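Local atomic coordinates of ATP:cob(I)alamin adenosyltransferase (Salmonella enterica subsp. enterica serovar Livingstone, PDB entry 5CX7), a protein that binds heme in its C-terminal domain and probably, as the full-length enzyme, converts cob(I)alamin to adenosylcobalamin for propanediol breakdown in a bacterial microcompartment. Residues V36-D41 against L62-A67; H78-V83 against V101-G106; G106-W111 against Q129-A134; L110-I115 against A139-G144. One frame throughout, in Å; residues are numbered along the deposited sequence.

Contact 1 of 4, residues V36-D41 against L62-A67; sequences VVSIVD and LAPKKA
Val36, Ser38 and Val40 meet Ala63, Pro64 and Ala67 where helix 59-72 lies on the antiparallel sheet of the HbpS-like, GAF-clan fold. The strand alternates: these three side chains start toward the helix, while Val37 and Ile39 point to the other face and pack on helix 14-31. The short segments run roughly alongside each other, their axes 31° apart and 7.1 Å at closest approach, a spacing that suits the small side chains on the helix. Ala63 fits beside Val36: its CB is 3.4 Å from Val36 O and 3.7 Å from Val36 CG1, so carbonyl and methyl branch share one alanine. In the middle, Ser38 has OG anti to its own N (chi1 169°), which sets the hydroxyl against the CA-CB side of Pro64, with OG 3.2 Å from Pro64 CA and 3.7 Å from Pro64 CB. Pro64 has no N-H for the preceding helical turn, and the helix kinks here, beside the serine. Ala67 CB comes over the strand backbone, 3.7 Å from Ser38 O. Val40 divides its branches between side chain and backbone. With chi1 at -56°, CG1 lies next to the backbone N and meets Ala67 CB at 3.9 Å, whereas CG2 takes the position between N and the carbonyl carbon and reaches to 3.4 Å from Ala67 O.

Contact 2 of 4, residues H78-V83 against V101-G106; sequences HELSDV and VVTFGG
Ser81 OG is gripped from two directions: it donates to Thr103 O at 2.7 Å and accepts from a water 3.0 Å away. This loop-to-loop junction of the HbpS-like, GAF-clan domain joins residues 78-83, helical in backbone angles but without the regular bonds of a helix, to the irregular run that leads into strand 107-112. The serine hydroxyl, swung beside its own backbone N (chi1 -52°), approaches Thr103 O in the carbonyl plane with a C=O...OG angle of 150°. The same water accepts the N-H of Gly105, so one hydroxyl ties down both Thr103 and Gly105. Leu80 adds apolar packing, its CB 4.1 Å from Thr103 CB, while its CD1 tip approaches Val102 O, a buried carbonyl with no polar partner in the model. On the far side of the 101-106 run, Val102 CG1 sits over the centre of the Phe104 ring, and that ring also meets His96 of a second subunit. His78 CB lies against Gly105, 3.7 Å from its CA. A second water, in the plane of the imidazole at its edge, is 2.9 Å from His78 ND1 and accepts the N-H of Gly106 at 2.8 Å.

Contact 3 of 4, residues G106-W111 against Q129-A134; sequences GGYALW and QDMDIA
Asp130 brings its CB to 4.1 Å from Gly106 CA, where the absence of a side chain on the glycine lets helix and chain come close. Its carboxylate is engaged elsewhere: OD1 accepts from Gly125 N and OD2 forms a salt bridge with Lys66. One residue on, Met131 has CG beside its own backbone N, 3.6 Å from Gly106 N, and the chain then bends at chi3 (72°). This bend carries the terminal CE to Tyr108 OH at 3.4 Å, while Met131 CB lies 3.7 Å from the same oxygen; the methionine thus lies across the phenol end, the two side chains crossing at about a right angle. Helix 127-139 here packs against strand 107-112, an outer strand of the chain's four-stranded antiparallel sheet in this GAF-clan fold, with helix 14-31 next to it on the same face. Ile133 packs on Ile122 and on Ala24 of helix 14-31. Ala134 points back toward the strand, and its CB sits obliquely by the Tyr108 ring, 3.7 Å from both CD1 and CE1, and 4.0 Å from Gly106 O. The polar need of Tyr108 OH is met by Gln135 NE2, one turn further along the helix from Met131.

Contact 4 of 4, residues L110-I115 against A139-G144; sequences LWRDGI and AAINVG
Trp111 and Gly144 form a single antiparallel bridge of the hydrogen-bonded kind, each satisfying the other's backbone. Trp111 N donates to Gly144 O at 2.8 Å, tilted 34° from the carbonyl plane, and Gly144 N returns a bond to Trp111 O at 2.9 Å, this one in the plane. Gly144 O also takes a CA-H contact from Leu110 CA at 3.5 Å. The backbone of Arg112 is occupied within the type I' turn from Arg112 to Ile115, which closes the hairpin: its N donates to Ile115 O and its O accepts from Ile115 N. The Arg112 side chain bends at chi3 (-144°), laying the guanidinium against Asn142 and Val143. Val143 CG1 sits over one of its faces, 3.4 Å from Arg112 NH2, while Asn142 O lies at its edge and receives a weak bond from Arg112 NH2 at 3.5 Å. The stronger partners of Arg112 lie outside the two segments: NH1 forms a salt bridge with Asp16 and bonds Val10 O. Leu110 CD2 touches Val143 CG2 at 4.2 Å. The loop after helix 127-139 thus crosses the end of strand 107-112, Leu110 and Val143 both packing on Ile138 of that helix and Ile117 of strand 115-123, and Ile141 on Leu20 of helix 14-31.

Overall arrangement
Along the chain, contact 1 closes before contact 2 opens, contact 2 hands over to contact 3 at Gly106, and contacts 3 and 4 share Leu110 and Trp111 on strand 107-112. Contacts 1, 3 and 4 all reach the four-stranded sheet, contacts 1 and 3 placing helices 59-72 and 127-139 against its opposite faces, with centres about 10 Å apart. Lys66 joins contacts 1, 2 and 3 through a salt bridge to Asp130 and a probable hydrogen bond to Gly105 O. His78 and Met131 link contacts 2 and 3. Contacts 1 and 2 face the second subunit, whereas contact 4, its centre about 20 Å from that of contact 2, joins the loop after helix 127-139 to the end of strand 107-112, near heme-binding helix 14-31.

Contact 1 of 4, residues V36-D41 against L62-A67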
loop_
_atom_site.group_PDB
_atom_site.type_symbol
_atom_site.label_atom_id
_atom_site.label_comp_id
_atom_site.label_asym_id
_atom_site.label_seq_id
_atom_site.Cartn_x
_atom_site.Cartn_y
_atom_site.Cartn_z
ATOM N N VAL E 36 5.895 10.551 -21.868
ATOM C CA VAL E 36 6.016 9.180 -21.700
ATOM C C VAL E 36 4.927 8.493 -22.547
ATOM O O VAL E 36 3.788 8.922 -22.565
ATOM C CB VAL E 36 5.829 8.749 -20.188
ATOM C CG1 VAL E 36 5.842 7.221 -20.032
ATOM C CG2 VAL E 36 6.875 9.355 -19.323
ATOM N N VAL E 37 5.325 7.412 -23.213
ATOM C CA VAL E 37 4.468 6.579 -24.092
ATOM C C VAL E 37 4.358 5.236 -23.492
ATOM O O VAL E 37 5.369 4.662 -23.075
ATOM C CB VAL E 37 5.106 6.342 -25.503
ATOM C CG1 VAL E 37 4.213 5.526 -26.393
ATOM C CG2 VAL E 37 5.461 7.663 -26.146
ATOM N N SER E 38 3.154 4.736 -23.388
ATOM C CA SER E 38 2.961 3.463 -22.822
ATOM C C SER E 38 1.953 2.693 -23.637
ATOM O O SER E 38 0.924 3.214 -24.028
ATOM C CB SER E 38 2.463 3.568 -21.338
ATOM O OG SER E 38 2.036 2.267 -20.856
ATOM N N ILE E 39 2.252 1.438 -23.847
ATOM C CA ILE E 39 1.356 0.509 -24.559
ATOM C C ILE E 39 1.147 -0.689 -23.610
ATOM O O ILE E 39 2.092 -1.275 -23.157
ATOM C CB ILE E 39 1.917 0.027 -25.893
ATOM C CG1 ILE E 39 2.260 1.235 -26.791
ATOM C CG2 ILE E 39 0.917 -0.856 -26.605
ATOM C CD1 ILE E 39 3.053 0.897 -28.021
ATOM N N VAL E 40 -0.119 -1.056 -23.467
ATOM C CA VAL E 40 -0.511 -2.290 -22.801
ATOM C C VAL E 40 -1.239 -3.213 -23.806
ATOM O O VAL E 40 -1.724 -2.769 -24.836
ATOM C CB VAL E 40 -1.383 -2.058 -21.545
ATOM C CG1 VAL E 40 -0.695 -1.158 -20.547
ATOM C CG2 VAL E 40 -2.738 -1.514 -21.922
ATOM N N ASP E 41 -1.185 -4.503 -23.550
ATOM C CA ASP E 41 -1.889 -5.467 -24.361
ATOM C C ASP E 41 -3.353 -5.553 -23.957
ATOM O O ASP E 41 -3.828 -4.822 -23.079
ATOM C CB ASP E 41 -1.152 -6.832 -24.387
ATOM C CG ASP E 41 -1.231 -7.595 -23.066
ATOM O OD1 ASP E 41 -2.013 -7.254 -22.163
ATOM O OD2 ASP E 41 -0.432 -8.545 -22.979
ATOM N N LEU E 62 1.233 8.377 -14.929
ATOM C CA LEU E 62 0.002 8.646 -15.664
ATOM C C LEU E 62 -0.103 7.967 -17.041
ATOM O O LEU E 62 -1.190 7.437 -17.397
ATOM C CB LEU E 62 -0.230 10.167 -15.884
ATOM C CG LEU E 62 -0.464 10.987 -14.653
ATOM C CD1 LEU E 62 -0.457 12.437 -14.979
ATOM C CD2 LEU E 62 -1.736 10.598 -13.884
ATOM N N ALA E 63 0.989 7.885 -17.781
ATOM C CA ALA E 63 0.888 7.235 -19.124
ATOM C C ALA E 63 0.499 5.717 -19.061
ATOM O O ALA E 63 -0.465 5.313 -19.738
ATOM C CB ALA E 63 2.127 7.467 -19.984
ATOM N N PRO E 64 1.177 4.898 -18.204
ATOM C CA PRO E 64 0.770 3.498 -18.156
ATOM C C PRO E 64 -0.618 3.348 -17.596
ATOM O O PRO E 64 -1.385 2.443 -18.022
ATOM C CB PRO E 64 1.798 2.831 -17.237
ATOM C CG PRO E 64 2.939 3.829 -17.159
ATOM C CD PRO E 64 2.459 5.156 -17.512
ATOM N N LYS E 65 -0.965 4.181 -16.642
ATOM C CA LYS E 65 -2.370 4.162 -16.135
ATOM C C LYS E 65 -3.403 4.470 -17.192
ATOM O O LYS E 65 -4.496 3.878 -17.218
ATOM C CB LYS E 65 -2.534 5.083 -14.918
ATOM C CG LYS E 65 -1.810 4.470 -13.683
ATOM C CD LYS E 65 -1.940 5.368 -12.501
ATOM C CE LYS E 65 -1.490 4.540 -11.226
ATOM N NZ LYS E 65 -1.737 5.324 -10.017
ATOM N N LYS E 66 -3.143 5.486 -17.996
ATOM C CA LYS E 66 -4.074 5.750 -19.108
ATOM C C LYS E 66 -4.270 4.583 -20.020
ATOM O O LYS E 66 -5.380 4.298 -20.511
ATOM C CB LYS E 66 -3.644 6.989 -19.886
ATOM C CG LYS E 66 -3.803 8.287 -19.173
ATOM C CD LYS E 66 -3.413 9.478 -20.094
ATOM C CE LYS E 66 -3.186 10.744 -19.278
ATOM N NZ LYS E 66 -2.758 11.891 -20.120
ATOM N N ALA E 67 -3.164 3.921 -20.367
ATOM C CA ALA E 67 -3.196 2.809 -21.268
ATOM C C ALA E 67 -3.964 1.669 -20.673
ATOM O O ALA E 67 -4.843 1.043 -21.339
ATOM C CB ALA E 67 -1.800 2.375 -21.610
#

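Contact 2 of 4, residues H78-V83 against V101-G106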
loop_
_atom_site.group_PDB
_atom_site.type_symbol
_atom_site.label_atom_id
_atom_site.label_comp_id
_atom_site.label_asym_id
_atom_site.label_seq_id
_atom_site.Cartn_x
_atom_site.Cartn_y
_atom_site.Cartn_z
ATOM N N HIS E 78 -10.587 10.165 -22.241
ATOM C CA HIS E 78 -11.359 11.414 -22.268
ATOM C C HIS E 78 -12.865 11.174 -22.214
ATOM O O HIS E 78 -13.608 12.054 -21.792
ATOM C CB HIS E 78 -10.983 12.310 -23.486
ATOM C CG HIS E 78 -11.414 11.751 -24.799
ATOM N ND1 HIS E 78 -10.726 10.780 -25.486
ATOM C CD2 HIS E 78 -12.530 12.006 -25.532
ATOM C CE1 HIS E 78 -11.371 10.482 -26.614
ATOM N NE2 HIS E 78 -12.479 11.206 -26.655
ATOM N N GLU E 79 -13.321 10.000 -22.614
ATOM C CA GLU E 79 -14.699 9.602 -22.554
ATOM C C GLU E 79 -15.155 9.282 -21.122
ATOM O O GLU E 79 -16.324 9.184 -20.899
ATOM C CB GLU E 79 -14.960 8.416 -23.464
ATOM C CG GLU E 79 -14.439 8.620 -24.900
ATOM C CD GLU E 79 -14.810 7.525 -25.861
ATOM O OE1 GLU E 79 -14.415 6.371 -25.557
ATOM O OE2 GLU E 79 -15.393 7.822 -26.933
ATOM N N LEU E 80 -14.229 9.175 -20.173
ATOM C CA LEU E 80 -14.594 9.043 -18.759
ATOM C C LEU E 80 -14.777 10.364 -18.019
ATOM O O LEU E 80 -15.259 10.349 -16.917
ATOM C CB LEU E 80 -13.542 8.177 -18.090
ATOM C CG LEU E 80 -13.348 6.749 -18.566
ATOM C CD1 LEU E 80 -12.182 6.101 -17.833
ATOM C CD2 LEU E 80 -14.614 5.919 -18.431
ATOM N N SER E 81 -14.348 11.498 -18.602
ATOM C CA SER E 81 -14.301 12.749 -17.862
ATOM C C SER E 81 -15.656 13.200 -17.378
ATOM O O SER E 81 -15.774 13.519 -16.204
ATOM C CB SER E 81 -13.690 13.873 -18.698
ATOM O OG SER E 81 -12.455 13.399 -19.189
ATOM N N ASP E 82 -16.689 13.114 -18.231
ATOM C CA ASP E 82 -18.008 13.523 -17.805
ATOM C C ASP E 82 -18.599 12.570 -16.719
ATOM O O ASP E 82 -19.289 13.011 -15.797
ATOM C CB ASP E 82 -18.982 13.575 -18.962
ATOM C CG ASP E 82 -18.673 14.716 -19.929
ATOM O OD1 ASP E 82 -17.939 15.643 -19.539
ATOM O OD2 ASP E 82 -19.161 14.637 -21.072
ATOM N N VAL E 83 -18.352 11.289 -16.870
ATOM C CA VAL E 83 -19.092 10.267 -16.077
ATOM C C VAL E 83 -18.578 10.126 -14.644
ATOM O O VAL E 83 -19.236 9.569 -13.745
ATOM C CB VAL E 83 -19.149 8.916 -16.835
ATOM C CG1 VAL E 83 -17.860 8.110 -16.715
ATOM C CG2 VAL E 83 -20.325 8.058 -16.402
ATOM N N VAL E 101 -7.129 4.031 -12.443
ATOM C CA VAL E 101 -7.791 4.590 -13.603
ATOM C C VAL E 101 -7.533 6.106 -13.662
ATOM O O VAL E 101 -7.545 6.781 -12.631
ATOM C CB VAL E 101 -9.289 4.325 -13.721
ATOM C CG1 VAL E 101 -9.517 2.817 -13.903
ATOM C CG2 VAL E 101 -10.071 4.920 -12.584
ATOM N N VAL E 102 -7.285 6.608 -14.888
ATOM C CA VAL E 102 -7.136 8.021 -15.144
ATOM C C VAL E 102 -8.267 8.423 -16.036
ATOM O O VAL E 102 -8.528 7.743 -17.055
ATOM C CB VAL E 102 -5.742 8.322 -15.777
ATOM C CG1 VAL E 102 -5.684 9.771 -16.244
ATOM C CG2 VAL E 102 -4.611 8.057 -14.780
ATOM N N THR E 103 -8.905 9.526 -15.715
ATOM C CA THR E 103 -10.177 9.911 -16.318
ATOM C C THR E 103 -10.133 11.179 -17.140
ATOM O O THR E 103 -11.174 11.773 -17.486
ATOM C CB THR E 103 -11.234 10.043 -15.217
ATOM O OG1 THR E 103 -10.764 10.957 -14.212
ATOM C CG2 THR E 103 -11.426 8.673 -14.551
ATOM N N PHE E 104 -8.920 11.625 -17.457
ATOM C CA PHE E 104 -8.735 12.667 -18.492
ATOM C C PHE E 104 -7.980 12.110 -19.662
ATOM O O PHE E 104 -7.380 11.052 -19.622
ATOM C CB PHE E 104 -8.066 13.950 -17.895
ATOM C CG PHE E 104 -6.809 13.687 -17.093
ATOM C CD1 PHE E 104 -5.571 13.509 -17.724
ATOM C CD2 PHE E 104 -6.832 13.729 -15.700
ATOM C CE1 PHE E 104 -4.411 13.254 -16.990
ATOM C CE2 PHE E 104 -5.663 13.555 -14.977
ATOM C CZ PHE E 104 -4.469 13.253 -15.600
ATOM N N GLY E 105 -8.032 12.884 -20.767
ATOM C CA GLY E 105 -7.550 12.416 -22.027
ATOM C C GLY E 105 -6.117 12.008 -22.135
ATOM O O GLY E 105 -5.204 12.492 -21.450
ATOM N N GLY E 106 -5.906 11.097 -23.077
ATOM C CA GLY E 106 -4.569 10.638 -23.458
ATOM C C GLY E 106 -4.410 9.153 -23.613
ATOM O O GLY E 106 -3.365 8.697 -24.068
HETATM O O HOH W 1 -8.158 10.064 -24.423
HETATM O O HOH W 2 -10.174 14.715 -20.627
#

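Contact 3 of 4, residues G106-W111 against Q129-A134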
loop_
_atom_site.group_PDB
_atom_site.type_symbol
_atom_site.label_atom_id
_atom_site.label_comp_id
_atom_site.label_asym_id
_atom_site.label_seq_id
_atom_site.Cartn_x
_atom_site.Cartn_y
_atom_site.Cartn_z
ATOM N N GLY E 106 -5.906 11.097 -23.077
ATOM C CA GLY E 106 -4.569 10.638 -23.458
ATOM C C GLY E 106 -4.410 9.153 -23.613
ATOM O O GLY E 106 -3.365 8.697 -24.068
ATOM N N GLY E 107 -5.431 8.393 -23.199
ATOM C CA GLY E 107 -5.475 6.980 -23.349
ATOM C C GLY E 107 -6.540 6.591 -24.362
ATOM O O GLY E 107 -7.610 7.152 -24.338
ATOM N N TYR E 108 -6.216 5.632 -25.212
ATOM C CA TYR E 108 -7.122 5.091 -26.185
ATOM C C TYR E 108 -7.050 3.578 -26.216
ATOM O O TYR E 108 -5.990 2.973 -26.079
ATOM C CB TYR E 108 -6.766 5.609 -27.597
ATOM C CG TYR E 108 -7.136 7.008 -27.764
ATOM C CD1 TYR E 108 -6.272 8.002 -27.328
ATOM C CD2 TYR E 108 -8.293 7.395 -28.399
ATOM C CE1 TYR E 108 -6.572 9.313 -27.532
ATOM C CE2 TYR E 108 -8.649 8.748 -28.546
ATOM C CZ TYR E 108 -7.738 9.686 -28.115
ATOM O OH TYR E 108 -7.954 11.026 -28.234
ATOM N N ALA E 109 -8.209 2.963 -26.360
ATOM C CA ALA E 109 -8.327 1.546 -26.571
ATOM C C ALA E 109 -8.098 1.259 -28.063
ATOM O O ALA E 109 -8.462 2.060 -28.911
ATOM C CB ALA E 109 -9.693 1.074 -26.181
ATOM N N LEU E 110 -7.428 0.169 -28.347
ATOM C CA LEU E 110 -7.033 -0.190 -29.712
ATOM C C LEU E 110 -7.830 -1.444 -30.108
ATOM O O LEU E 110 -7.754 -2.473 -29.426
ATOM C CB LEU E 110 -5.570 -0.462 -29.789
ATOM C CG LEU E 110 -4.665 0.648 -29.239
ATOM C CD1 LEU E 110 -3.221 0.213 -29.255
ATOM C CD2 LEU E 110 -4.821 1.947 -29.999
ATOM N N TRP E 111 -8.499 -1.364 -31.251
ATOM C CA TRP E 111 -9.380 -2.432 -31.751
ATOM C C TRP E 111 -9.073 -2.814 -33.204
ATOM O O TRP E 111 -8.632 -1.986 -33.989
ATOM C CB TRP E 111 -10.821 -1.963 -31.741
ATOM C CG TRP E 111 -11.384 -1.587 -30.450
ATOM C CD1 TRP E 111 -11.241 -0.405 -29.828
ATOM C CD2 TRP E 111 -12.215 -2.394 -29.604
ATOM N NE1 TRP E 111 -11.913 -0.420 -28.632
ATOM C CE2 TRP E 111 -12.505 -1.639 -28.465
ATOM C CE3 TRP E 111 -12.755 -3.681 -29.722
ATOM C CZ2 TRP E 111 -13.341 -2.118 -27.430
ATOM C CZ3 TRP E 111 -13.551 -4.179 -28.701
ATOM C CH2 TRP E 111 -13.845 -3.416 -27.577
ATOM N N GLN E 129 -2.598 18.011 -25.999
ATOM C CA GLN E 129 -1.369 17.549 -26.641
ATOM C C GLN E 129 -1.215 16.048 -26.538
ATOM O O GLN E 129 -0.826 15.386 -27.485
ATOM C CB GLN E 129 -0.125 18.234 -26.097
ATOM C CG GLN E 129 0.004 19.668 -26.491
ATOM C CD GLN E 129 1.110 20.374 -25.734
ATOM O OE1 GLN E 129 1.399 20.098 -24.546
ATOM N NE2 GLN E 129 1.766 21.287 -26.409
ATOM N N ASP E 130 -1.566 15.500 -25.371
ATOM C CA ASP E 130 -1.465 14.091 -25.147
ATOM C C ASP E 130 -2.414 13.311 -26.056
ATOM O O ASP E 130 -2.006 12.317 -26.647
ATOM C CB ASP E 130 -1.820 13.729 -23.673
ATOM C CG ASP E 130 -0.846 14.207 -22.659
ATOM O OD1 ASP E 130 0.352 14.524 -22.895
ATOM O OD2 ASP E 130 -1.247 14.189 -21.413
ATOM N N MET E 131 -3.618 13.830 -26.250
ATOM C CA MET E 131 -4.557 13.253 -27.158
ATOM C C MET E 131 -4.035 13.328 -28.611
ATOM O O MET E 131 -4.251 12.412 -29.394
ATOM C CB MET E 131 -5.920 13.897 -27.021
ATOM C CG MET E 131 -6.619 13.540 -25.654
ATOM S SD MET E 131 -8.068 14.477 -25.319
ATOM C CE MET E 131 -9.150 13.728 -26.524
ATOM N N ASP E 132 -3.542 14.465 -29.004
ATOM C CA ASP E 132 -2.976 14.658 -30.361
ATOM C C ASP E 132 -1.904 13.664 -30.641
ATOM O O ASP E 132 -1.909 12.977 -31.691
ATOM C CB ASP E 132 -2.452 16.089 -30.442
ATOM C CG ASP E 132 -1.804 16.455 -31.833
ATOM O OD1 ASP E 132 -1.300 15.575 -32.517
ATOM O OD2 ASP E 132 -1.638 17.647 -32.065
ATOM N N ILE E 133 -0.955 13.549 -29.729
ATOM C CA ILE E 133 0.110 12.549 -29.853
ATOM C C ILE E 133 -0.399 11.109 -29.970
ATOM O O ILE E 133 0.020 10.410 -30.867
ATOM C CB ILE E 133 1.114 12.674 -28.712
ATOM C CG1 ILE E 133 1.852 14.050 -28.786
ATOM C CG2 ILE E 133 2.126 11.555 -28.702
ATOM C CD1 ILE E 133 2.444 14.513 -27.471
ATOM N N ALA E 134 -1.342 10.747 -29.099
ATOM C CA ALA E 134 -1.931 9.444 -29.125
ATOM C C ALA E 134 -2.655 9.184 -30.460
ATOM O O ALA E 134 -2.479 8.140 -31.049
ATOM C CB ALA E 134 -2.897 9.285 -27.962
#

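Contact 4 of 4, residues L110-I115 against A139-G144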
loop_
_atom_site.group_PDB
_atom_site.type_symbol
_atom_site.label_atom_id
_atom_site.label_comp_id
_atom_site.label_asym_id
_atom_site.label_seq_id
_atom_site.Cartn_x
_atom_site.Cartn_y
_atom_site.Cartn_z
ATOM N N LEU E 110 -7.428 0.169 -28.347
ATOM C CA LEU E 110 -7.033 -0.190 -29.712
ATOM C C LEU E 110 -7.830 -1.444 -30.108
ATOM O O LEU E 110 -7.754 -2.473 -29.426
ATOM C CB LEU E 110 -5.570 -0.462 -29.789
ATOM C CG LEU E 110 -4.665 0.648 -29.239
ATOM C CD1 LEU E 110 -3.221 0.213 -29.255
ATOM C CD2 LEU E 110 -4.821 1.947 -29.999
ATOM N N TRP E 111 -8.499 -1.364 -31.251
ATOM C CA TRP E 111 -9.380 -2.432 -31.751
ATOM C C TRP E 111 -9.073 -2.814 -33.204
ATOM O O TRP E 111 -8.632 -1.986 -33.989
ATOM C CB TRP E 111 -10.821 -1.963 -31.741
ATOM C CG TRP E 111 -11.384 -1.587 -30.450
ATOM C CD1 TRP E 111 -11.241 -0.405 -29.828
ATOM C CD2 TRP E 111 -12.215 -2.394 -29.604
ATOM N NE1 TRP E 111 -11.913 -0.420 -28.632
ATOM C CE2 TRP E 111 -12.505 -1.639 -28.465
ATOM C CE3 TRP E 111 -12.755 -3.681 -29.722
ATOM C CZ2 TRP E 111 -13.341 -2.118 -27.430
ATOM C CZ3 TRP E 111 -13.551 -4.179 -28.701
ATOM C CH2 TRP E 111 -13.845 -3.416 -27.577
ATOM N N ARG E 112 -9.192 -4.108 -33.512
ATOM C CA ARG E 112 -9.033 -4.646 -34.895
ATOM C C ARG E 112 -10.120 -5.656 -35.080
ATOM O O ARG E 112 -10.151 -6.625 -34.305
ATOM C CB ARG E 112 -7.693 -5.391 -35.106
ATOM C CG ARG E 112 -6.830 -4.799 -36.148
ATOM C CD ARG E 112 -5.595 -5.695 -36.418
ATOM N NE ARG E 112 -4.643 -4.667 -36.651
ATOM C CZ ARG E 112 -3.416 -4.613 -36.162
ATOM N NH1 ARG E 112 -2.903 -5.566 -35.389
ATOM N NH2 ARG E 112 -2.694 -3.592 -36.495
ATOM N N ASP E 113 -10.900 -5.519 -36.152
ATOM C CA ASP E 113 -11.935 -6.517 -36.495
ATOM C C ASP E 113 -12.854 -6.851 -35.324
ATOM O O ASP E 113 -13.112 -8.031 -35.052
ATOM C CB ASP E 113 -11.303 -7.824 -37.025
ATOM C CG ASP E 113 -10.456 -7.633 -38.300
ATOM O OD1 ASP E 113 -10.646 -6.634 -39.033
ATOM O OD2 ASP E 113 -9.500 -8.439 -38.528
ATOM N N GLY E 114 -13.274 -5.820 -34.595
ATOM C CA GLY E 114 -14.104 -6.002 -33.422
ATOM C C GLY E 114 -13.443 -6.570 -32.166
ATOM O O GLY E 114 -14.133 -6.831 -31.180
ATOM N N ILE E 115 -12.124 -6.752 -32.170
ATOM C CA ILE E 115 -11.402 -7.368 -31.072
ATOM C C ILE E 115 -10.540 -6.280 -30.414
ATOM O O ILE E 115 -9.778 -5.590 -31.091
ATOM C CB ILE E 115 -10.507 -8.536 -31.546
ATOM C CG1 ILE E 115 -11.341 -9.644 -32.266
ATOM C CG2 ILE E 115 -9.714 -9.143 -30.396
ATOM C CD1 ILE E 115 -12.313 -10.362 -31.364
ATOM N N ALA E 139 -2.997 6.584 -35.850
ATOM C CA ALA E 139 -3.119 6.742 -37.308
ATOM C C ALA E 139 -1.940 6.123 -38.056
ATOM O O ALA E 139 -2.108 5.778 -39.215
ATOM C CB ALA E 139 -3.310 8.219 -37.671
ATOM N N ALA E 140 -0.751 5.985 -37.442
ATOM C CA ALA E 140 0.409 5.390 -38.106
ATOM C C ALA E 140 0.265 3.892 -38.334
ATOM O O ALA E 140 1.018 3.325 -39.095
ATOM C CB ALA E 140 1.693 5.659 -37.332
ATOM N N ILE E 141 -0.662 3.233 -37.659
ATOM C CA ILE E 141 -0.833 1.837 -37.886
ATOM C C ILE E 141 -2.180 1.448 -38.295
ATOM O O ILE E 141 -2.277 0.298 -38.385
ATOM C CB ILE E 141 -0.435 0.921 -36.656
ATOM C CG1 ILE E 141 -1.314 1.169 -35.427
ATOM C CG2 ILE E 141 1.036 1.174 -36.285
ATOM C CD1 ILE E 141 -1.235 0.036 -34.385
ATOM N N ASN E 142 -3.264 2.200 -38.479
ATOM C CA ASN E 142 -4.526 1.260 -38.888
ATOM C C ASN E 142 -4.993 0.131 -37.904
ATOM O O ASN E 142 -4.728 -1.145 -37.915
ATOM C CB ASN E 142 -4.110 0.656 -40.175
ATOM C CG ASN E 142 -4.471 1.493 -41.347
ATOM O OD1 ASN E 142 -5.522 1.244 -41.748
ATOM N ND2 ASN E 142 -3.638 2.385 -41.949
ATOM N N VAL E 143 -5.527 0.703 -36.867
ATOM C CA VAL E 143 -6.325 0.037 -35.970
ATOM C C VAL E 143 -7.339 1.081 -35.745
ATOM O O VAL E 143 -7.122 2.231 -36.105
ATOM C CB VAL E 143 -5.535 -0.184 -34.653
ATOM C CG1 VAL E 143 -4.508 -1.289 -34.782
ATOM C CG2 VAL E 143 -4.879 1.088 -34.159
ATOM N N GLY E 144 -8.407 0.671 -35.122
ATOM C CA GLY E 144 -9.441 1.571 -34.749
ATOM C C GLY E 144 -9.378 1.855 -33.255
ATOM O O GLY E 144 -8.674 1.148 -32.506
#